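Local coordinates for protein Phenylalanine/tyrosine ammonia-lyase (Rhodosporidium toruloides, PDB 1Y2M) that deaminates L-phenylalanine and L-tyrosine without oxidation, giving trans-cinnamic and p-coumaric acid, as a homotetramer of the PAL/histidase family, at residues B[338-342]-B[538-542]; B[532-536]-B[666-670]; B[294-298]-B[331-336]. One frame throughout, in Å; residues are numbered along the deposited sequence.

Contact 1 (B[338-342]-B[538-542])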
loop_
_atom_site.group_PDB
_atom_site.type_symbol
_atom_site.label_atom_id
_atom_site.label_comp_id
_atom_site.label_asym_id
_atom_site.label_seq_id
_atom_site.Cartn_x
_atom_site.Cartn_y
_atom_site.Cartn_z
ATOM N N GLY B 338 -37.660 -9.451 19.102
ATOM C CA GLY B 338 -38.979 -9.490 18.495
ATOM C C GLY B 338 -39.018 -10.035 17.082
ATOM O O GLY B 338 -40.120 -10.209 16.522
ATOM N N SER B 339 -37.855 -10.287 16.479
ATOM C CA SER B 339 -37.805 -10.935 15.167
ATOM C C SER B 339 -38.412 -12.336 15.226
ATOM O O SER B 339 -38.162 -13.083 16.150
ATOM C CB SER B 339 -36.371 -11.050 14.639
ATOM O OG SER B 339 -36.372 -11.591 13.312
ATOM N N ARG B 340 -39.230 -12.680 14.237
ATOM C CA ARG B 340 -39.688 -14.048 14.073
ATOM C C ARG B 340 -38.939 -14.725 12.944
ATOM O O ARG B 340 -39.235 -15.862 12.620
ATOM C CB ARG B 340 -41.203 -14.077 13.822
ATOM C CG ARG B 340 -42.018 -13.582 15.017
ATOM C CD ARG B 340 -43.516 -13.496 14.729
ATOM N NE ARG B 340 -44.069 -14.780 14.304
ATOM C CZ ARG B 340 -45.100 -14.945 13.470
ATOM N NH1 ARG B 340 -45.754 -13.903 12.929
ATOM N NH2 ARG B 340 -45.477 -16.182 13.171
ATOM N N PHE B 341 -37.927 -14.070 12.391
ATOM C CA PHE B 341 -37.023 -14.692 11.410
ATOM C C PHE B 341 -35.751 -15.244 12.123
ATOM O O PHE B 341 -35.366 -16.402 11.972
ATOM C CB PHE B 341 -36.535 -13.688 10.379
ATOM C CG PHE B 341 -37.527 -13.297 9.292
ATOM C CD1 PHE B 341 -38.107 -14.240 8.443
ATOM C CD2 PHE B 341 -37.796 -11.957 9.061
ATOM C CE1 PHE B 341 -38.937 -13.861 7.409
ATOM C CE2 PHE B 341 -38.663 -11.576 8.019
ATOM C CZ PHE B 341 -39.201 -12.527 7.190
ATOM N N ALA B 342 -35.114 -14.391 12.906
ATOM C CA ALA B 342 -33.923 -14.803 13.670
ATOM C C ALA B 342 -34.340 -15.770 14.762
ATOM O O ALA B 342 -35.427 -15.627 15.357
ATOM C CB ALA B 342 -33.242 -13.615 14.290
ATOM N N ARG B 538 -37.989 -14.915 1.996
ATOM C CA ARG B 538 -38.135 -15.714 3.201
ATOM C C ARG B 538 -39.558 -15.690 3.750
ATOM O O ARG B 538 -40.107 -16.690 4.234
ATOM C CB ARG B 538 -37.150 -15.273 4.267
ATOM C CG ARG B 538 -37.023 -16.294 5.405
ATOM C CD ARG B 538 -36.332 -17.569 4.989
ATOM N NE ARG B 538 -34.872 -17.436 4.931
ATOM C CZ ARG B 538 -34.037 -18.387 4.511
ATOM N NH1 ARG B 538 -34.545 -19.521 4.019
ATOM N NH2 ARG B 538 -32.751 -18.206 4.581
ATOM N N ALA B 539 -40.180 -14.521 3.686
ATOM C CA ALA B 539 -41.566 -14.399 4.167
ATOM C C ALA B 539 -42.512 -15.261 3.328
ATOM O O ALA B 539 -43.430 -15.881 3.917
ATOM C CB ALA B 539 -41.986 -12.965 4.155
ATOM N N ILE B 540 -42.306 -15.289 1.998
ATOM C CA ILE B 540 -43.048 -16.201 1.099
ATOM C C ILE B 540 -42.862 -17.672 1.512
ATOM O O ILE B 540 -43.828 -18.442 1.601
ATOM C CB ILE B 540 -42.624 -15.988 -0.387
ATOM C CG1 ILE B 540 -43.189 -14.676 -0.866
ATOM C CG2 ILE B 540 -43.100 -17.108 -1.268
ATOM C CD1 ILE B 540 -42.546 -14.166 -2.195
ATOM N N GLU B 541 -41.627 -18.037 1.813
ATOM C CA GLU B 541 -41.334 -19.377 2.308
ATOM C C GLU B 541 -42.122 -19.670 3.576
ATOM O O GLU B 541 -42.739 -20.724 3.703
ATOM C CB GLU B 541 -39.858 -19.538 2.583
ATOM C CG GLU B 541 -39.473 -20.837 3.240
ATOM C CD GLU B 541 -37.991 -20.901 3.611
ATOM O OE1 GLU B 541 -37.166 -20.160 3.036
ATOM O OE2 GLU B 541 -37.648 -21.677 4.519
ATOM N N PHE B 542 -42.127 -18.724 4.499
ATOM C CA PHE B 542 -42.891 -18.895 5.742
ATOM C C PHE B 542 -44.391 -19.013 5.514
ATOM O O PHE B 542 -45.047 -19.874 6.121
ATOM C CB PHE B 542 -42.613 -17.746 6.690
ATOM C CG PHE B 542 -41.307 -17.867 7.447
ATOM C CD1 PHE B 542 -40.321 -18.772 7.083
ATOM C CD2 PHE B 542 -41.082 -17.052 8.543
ATOM C CE1 PHE B 542 -39.098 -18.852 7.791
ATOM C CE2 PHE B 542 -39.891 -17.124 9.252
ATOM C CZ PHE B 542 -38.906 -18.020 8.877
#
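Aromatic packing carries most of this contact: the rings of Phe-341 and Phe-542 meet as an oblique pair, with centroids 5.3 Å apart and planes at 43°. The nearest carbons are Phe-341 CD1 and Phe-542 CE2, 3.5 Å apart. Phe-341 has CG anti to its carbonyl carbon (chi1 -76°), which sends the ring from the loop to the helix although its CB does not point there.

Aliphatic contacts extend the patch. Phe-341 CE1 lies 3.7 Å from Arg-538 CG, and Phe-341 CZ sits 4.1 Å from Ala-539 CB. Arg-538 lends its methylenes here; its bent chain carries the guanidinium away to a salt bridge, NH1 to Glu-541 OE1 at 2.9 Å, and to the carbonyls of Ala-303, Arg-450 and Asn-449.

No hydrogen bond crosses between the segments. The loop has bonds of its own: Ser-339 OG accepts from the backbone N of Phe-341 and, nearly straight at 172°, from that of Ala-342, an ST turn and ST motif that shape the loop presenting Phe-341.

The loop follows helix 323-336 and packs on helix 506-560, with Tyr-657 meeting both phenylalanine rings; Glu-302 of helix 273-303 touches Phe-341 and is hydrogen-bonded to Ser-339 OG.

Contact 2 (B[532-536]-B[666-670])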
loop_
_atom_site.group_PDB
_atom_site.type_symbol
_atom_site.label_atom_id
_atom_site.label_comp_id
_atom_site.label_asym_id
_atom_site.label_seq_id
_atom_site.Cartn_x
_atom_site.Cartn_y
_atom_site.Cartn_z
ATOM N N LEU B 532 -33.457 -6.883 1.548
ATOM C CA LEU B 532 -34.912 -6.686 1.564
ATOM C C LEU B 532 -35.596 -7.694 0.628
ATOM O O LEU B 532 -36.640 -8.242 0.980
ATOM C CB LEU B 532 -35.272 -5.261 1.132
ATOM C CG LEU B 532 -34.701 -4.206 2.051
ATOM C CD1 LEU B 532 -34.893 -2.854 1.435
ATOM C CD2 LEU B 532 -35.281 -4.281 3.495
ATOM N N GLN B 533 -34.985 -7.935 -0.533
ATOM C CA GLN B 533 -35.484 -9.006 -1.416
ATOM C C GLN B 533 -35.457 -10.329 -0.713
ATOM O O GLN B 533 -36.456 -11.076 -0.748
ATOM C CB GLN B 533 -34.686 -9.109 -2.690
ATOM C CG GLN B 533 -35.204 -10.220 -3.624
ATOM C CD GLN B 533 -36.343 -9.820 -4.563
ATOM O OE1 GLN B 533 -36.959 -8.746 -4.461
ATOM N NE2 GLN B 533 -36.659 -10.744 -5.487
ATOM N N ALA B 534 -34.339 -10.638 -0.052
ATOM C CA ALA B 534 -34.221 -11.913 0.667
ATOM C C ALA B 534 -35.289 -12.034 1.754
ATOM O O ALA B 534 -35.908 -13.080 1.940
ATOM C CB ALA B 534 -32.832 -12.029 1.275
ATOM N N ILE B 535 -35.529 -10.927 2.472
ATOM C CA ILE B 535 -36.561 -10.895 3.540
ATOM C C ILE B 535 -37.958 -11.229 2.969
ATOM O O ILE B 535 -38.707 -11.985 3.516
ATOM C CB ILE B 535 -36.567 -9.541 4.250
ATOM C CG1 ILE B 535 -35.394 -9.523 5.235
ATOM C CG2 ILE B 535 -37.833 -9.289 4.950
ATOM C CD1 ILE B 535 -35.002 -8.159 5.761
ATOM N N ASP B 536 -38.298 -10.608 1.844
ATOM C CA ASP B 536 -39.571 -10.892 1.209
ATOM C C ASP B 536 -39.654 -12.353 0.734
ATOM O O ASP B 536 -40.694 -12.976 0.850
ATOM C CB ASP B 536 -39.723 -9.907 0.062
ATOM C CG ASP B 536 -40.181 -8.556 0.523
ATOM O OD1 ASP B 536 -40.849 -8.441 1.599
ATOM O OD2 ASP B 536 -39.943 -7.557 -0.224
ATOM N N TYR B 666 -37.057 -1.402 6.650
ATOM C CA TYR B 666 -37.792 -2.050 5.563
ATOM C C TYR B 666 -38.845 -1.102 4.956
ATOM O O TYR B 666 -38.890 -0.874 3.756
ATOM C CB TYR B 666 -38.486 -3.305 6.091
ATOM C CG TYR B 666 -39.322 -4.079 5.092
ATOM C CD1 TYR B 666 -38.788 -5.159 4.402
ATOM C CD2 TYR B 666 -40.649 -3.764 4.868
ATOM C CE1 TYR B 666 -39.538 -5.894 3.477
ATOM C CE2 TYR B 666 -41.416 -4.485 3.939
ATOM C CZ TYR B 666 -40.864 -5.547 3.266
ATOM O OH TYR B 666 -41.590 -6.288 2.363
ATOM N N ALA B 667 -39.688 -0.548 5.826
ATOM C CA ALA B 667 -40.720 0.411 5.414
ATOM C C ALA B 667 -40.108 1.633 4.763
ATOM O O ALA B 667 -40.616 2.125 3.779
ATOM C CB ALA B 667 -41.599 0.815 6.604
ATOM N N PHE B 668 -38.987 2.114 5.295
ATOM C CA PHE B 668 -38.358 3.296 4.696
ATOM C C PHE B 668 -38.008 3.070 3.248
ATOM O O PHE B 668 -38.281 3.895 2.383
ATOM C CB PHE B 668 -37.092 3.656 5.467
ATOM C CG PHE B 668 -36.326 4.803 4.879
ATOM C CD1 PHE B 668 -36.873 6.095 4.875
ATOM C CD2 PHE B 668 -35.048 4.599 4.332
ATOM C CE1 PHE B 668 -36.164 7.179 4.326
ATOM C CE2 PHE B 668 -34.350 5.662 3.800
ATOM C CZ PHE B 668 -34.898 6.961 3.808
ATOM N N VAL B 669 -37.392 1.925 2.959
ATOM C CA VAL B 669 -36.924 1.670 1.601
ATOM C C VAL B 669 -38.104 1.297 0.683
ATOM O O VAL B 669 -38.242 1.820 -0.442
ATOM C CB VAL B 669 -35.850 0.587 1.581
ATOM C CG1 VAL B 669 -35.487 0.284 0.157
ATOM C CG2 VAL B 669 -34.636 1.070 2.295
ATOM N N ARG B 670 -38.968 0.406 1.136
ATOM C CA ARG B 670 -40.033 -0.107 0.325
ATOM C C ARG B 670 -41.105 0.962 0.053
ATOM O O ARG B 670 -41.670 1.027 -1.049
ATOM C CB ARG B 670 -40.639 -1.347 1.022
ATOM C CG ARG B 670 -39.820 -2.632 0.884
ATOM C CD ARG B 670 -40.195 -3.362 -0.405
ATOM N NE ARG B 670 -39.482 -4.641 -0.529
ATOM C CZ ARG B 670 -38.295 -4.790 -1.063
ATOM N NH1 ARG B 670 -37.614 -3.753 -1.518
ATOM N NH2 ARG B 670 -37.776 -6.001 -1.166
#
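Arg-670 and Asp-536 reach for each other across the gap between their helices and join in a buried salt bridge. Arg-670 starts with CB pointing toward helix 506-560; its CG lies over one face of the Tyr-666 ring, 3.8 Å above the plane and offset toward the rim. The chain bends sharply at chi2 and then brings NE to Asp-536 OD2 at 3.0 Å, on the syn lone pair. At CZ, Leu-532 CB lies over a guanidinium face, 3.8 Å away. Of the two tip nitrogens, NH1 is held by the carbonyl of Val-675, and NH2 reaches Asp-536 OD2 at 2.8 Å, but from above the carboxylate plane, 35° out of it. This is a side-on grip on one atom, with OD2 in the guanidinium plane.

The two helix segments pack with axes 11.8 Å apart at 109°, a steep crossing of the long helix 506-560 by the short helix 662-672 within the helical core. Tyr-666 OH donates to Asp-536 OD1; their separation, 2.4 Å, is unusually short and its exact value doubtful. OD1 lies at the edge of the Tyr-666 ring, in its plane, with carboxylate and ring planes 88° apart. Ser-652 OG is hydrogen-bonded to both Tyr-666 OH and Asp-536 OD1. Beside the polar group, Leu-532 divides its methyls: CD2 rests 3.7 Å from Tyr-666 CD1, and CD1 presses on Val-669 CG1 at 3.4 Å, closer than two methyls normally sit.

Contact 3 (B[294-298]-B[331-336])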
loop_
_atom_site.group_PDB
_atom_site.type_symbol
_atom_site.label_atom_id
_atom_site.label_comp_id
_atom_site.label_asym_id
_atom_site.label_seq_id
_atom_site.Cartn_x
_atom_site.Cartn_y
_atom_site.Cartn_z
ATOM N N GLN B 294 -24.316 -2.193 11.021
ATOM C CA GLN B 294 -24.899 -2.945 12.140
ATOM C C GLN B 294 -26.352 -3.339 11.836
ATOM O O GLN B 294 -26.800 -4.466 12.083
ATOM C CB GLN B 294 -24.828 -2.120 13.404
ATOM C CG GLN B 294 -23.390 -2.055 13.862
ATOM C CD GLN B 294 -23.172 -1.202 15.095
ATOM O OE1 GLN B 294 -23.859 -1.395 16.091
ATOM N NE2 GLN B 294 -22.230 -0.290 15.041
ATOM N N SER B 295 -27.085 -2.386 11.296
ATOM C CA SER B 295 -28.456 -2.627 10.880
ATOM C C SER B 295 -28.563 -3.724 9.815
ATOM O O SER B 295 -29.409 -4.615 9.875
ATOM C CB SER B 295 -29.130 -1.320 10.421
ATOM O OG SER B 295 -29.211 -0.380 11.507
ATOM N N LEU B 296 -27.668 -3.677 8.834
ATOM C CA LEU B 296 -27.612 -4.671 7.788
ATOM C C LEU B 296 -27.201 -6.028 8.322
ATOM O O LEU B 296 -27.730 -7.039 7.880
ATOM C CB LEU B 296 -26.625 -4.218 6.718
ATOM C CG LEU B 296 -27.154 -3.116 5.822
ATOM C CD1 LEU B 296 -26.057 -2.570 4.979
ATOM C CD2 LEU B 296 -28.227 -3.674 4.929
ATOM N N THR B 297 -26.311 -6.064 9.300
ATOM C CA THR B 297 -25.979 -7.293 10.002
ATOM C C THR B 297 -27.248 -7.955 10.593
ATOM O O THR B 297 -27.498 -9.147 10.384
ATOM C CB THR B 297 -24.911 -7.058 11.112
ATOM O OG1 THR B 297 -23.696 -6.603 10.519
ATOM C CG2 THR B 297 -24.622 -8.372 11.830
ATOM N N ALA B 298 -28.032 -7.159 11.307
ATOM C CA ALA B 298 -29.274 -7.643 11.943
ATOM C C ALA B 298 -30.222 -8.171 10.841
ATOM O O ALA B 298 -30.764 -9.306 10.931
ATOM C CB ALA B 298 -29.928 -6.559 12.738
ATOM N N ASN B 331 -26.333 -3.172 20.160
ATOM C CA ASN B 331 -27.134 -2.572 19.071
ATOM C C ASN B 331 -27.804 -3.658 18.250
ATOM O O ASN B 331 -29.006 -3.606 18.026
ATOM C CB ASN B 331 -26.265 -1.716 18.144
ATOM C CG ASN B 331 -25.802 -0.407 18.776
ATOM O OD1 ASN B 331 -26.405 0.080 19.724
ATOM N ND2 ASN B 331 -24.747 0.213 18.160
ATOM N N ILE B 332 -27.045 -4.677 17.864
ATOM C CA ILE B 332 -27.604 -5.740 17.039
ATOM C C ILE B 332 -28.609 -6.575 17.858
ATOM O O ILE B 332 -29.673 -6.953 17.356
ATOM C CB ILE B 332 -26.508 -6.607 16.397
ATOM C CG1 ILE B 332 -25.643 -5.742 15.476
ATOM C CG2 ILE B 332 -27.096 -7.782 15.662
ATOM C CD1 ILE B 332 -24.375 -6.440 15.083
ATOM N N ARG B 333 -28.305 -6.851 19.124
ATOM C CA ARG B 333 -29.246 -7.514 19.998
ATOM C C ARG B 333 -30.603 -6.756 20.052
ATOM O O ARG B 333 -31.665 -7.358 19.907
ATOM C CB ARG B 333 -28.629 -7.630 21.423
ATOM C CG ARG B 333 -29.510 -8.387 22.433
ATOM C CD ARG B 333 -28.768 -8.752 23.711
ATOM N NE ARG B 333 -28.335 -7.569 24.488
ATOM C CZ ARG B 333 -27.072 -7.125 24.600
ATOM N NH1 ARG B 333 -26.033 -7.705 23.951
ATOM N NH2 ARG B 333 -26.826 -6.063 25.357
ATOM N N LYS B 334 -30.520 -5.449 20.227
ATOM C CA LYS B 334 -31.706 -4.581 20.286
ATOM C C LYS B 334 -32.518 -4.708 19.006
ATOM O O LYS B 334 -33.727 -4.919 19.044
ATOM C CB LYS B 334 -31.293 -3.137 20.534
ATOM C CG LYS B 334 -32.470 -2.165 20.410
ATOM C CD LYS B 334 -32.565 -1.168 21.551
ATOM C CE LYS B 334 -31.420 -0.236 21.619
ATOM N NZ LYS B 334 -31.699 0.841 22.630
ATOM N N LEU B 335 -31.835 -4.631 17.873
ATOM C CA LEU B 335 -32.509 -4.719 16.580
ATOM C C LEU B 335 -33.185 -6.060 16.368
ATOM O O LEU B 335 -34.217 -6.089 15.708
ATOM C CB LEU B 335 -31.538 -4.463 15.446
ATOM C CG LEU B 335 -30.922 -3.056 15.380
ATOM C CD1 LEU B 335 -29.921 -3.037 14.288
ATOM C CD2 LEU B 335 -32.006 -1.975 15.153
ATOM N N LEU B 336 -32.596 -7.164 16.857
ATOM C CA LEU B 336 -33.177 -8.499 16.642
ATOM C C LEU B 336 -34.301 -8.887 17.600
ATOM O O LEU B 336 -35.010 -9.874 17.353
ATOM C CB LEU B 336 -32.084 -9.601 16.655
ATOM C CG LEU B 336 -31.103 -9.464 15.472
ATOM C CD1 LEU B 336 -29.903 -10.400 15.627
ATOM C CD2 LEU B 336 -31.850 -9.708 14.162
#
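Two helices of the PAL/histidase helical core pack here at a crossing near -50°: Ala-298 of helix 273-303 faces Ile-332, Leu-335 and Leu-336 of helix 323-336. The segment axes approach to 9.1 Å and cross at -47°. The small side chain of Ala-298 is consistent with this spacing, its CB lying 3.8 Å from Leu-335 CB. The CA atoms of Ala-298 and Ile-332 are 5.7 Å apart.

Larger side chains flank the alanine. Leu-335 CD1 reaches back to Ser-295 CA at 3.7 Å, and Ile-332 CD1 meets Thr-297 CG2 at 3.8 Å, the two side chains crossing at about a right angle. Leu-336 CD2 touches the carbonyl O of Ala-298.

One hydrogen bond spans the interface. Gln-294 continues extended beyond CG, placing OE1 2.8 Å from Asn-331 ND2. The N-H...O angle is 162°, a nearly straight bond, and the acceptor lies in the asparagine amide plane; the donor is tilted 20° from the glutamine carbonyl plane. The two amide planes are almost parallel.

Thr-297 OG1 bonds to the carbonyl of Ser-293 and to Gln-439, and its side chain is about 9 Å from that of Arg-366, a probable cinnamate-binding residue. The crossing angle is close to the common ridges-into-grooves class of helix packing near -50°.

All three contacts are largely buried, but contact 1 reaches the margin: Arg-340 is exposed and Phe-542 partly so, whereas every touching residue of contacts 2 and 3 is buried. Contacts 1 and 2 use successive parts of helix 506-560 and meet where Phe-341 CZ lies 3.7 Å from Ile-535 O. Contact 3 joins contact 1 through the chain leaving helix 323-336, with Leu-336 CD2 4.1 Å from Ala-342 CB; it stays about 7 Å from contact 2 at the nearest atoms. In chemistry, contact 1 is aromatic packing of loop on helix, contact 2 combines a salt bridge and a phenol-carboxylate bond with leucine packing, and contact 3, the closer helix pair, has aliphatic packing plus one amide bond.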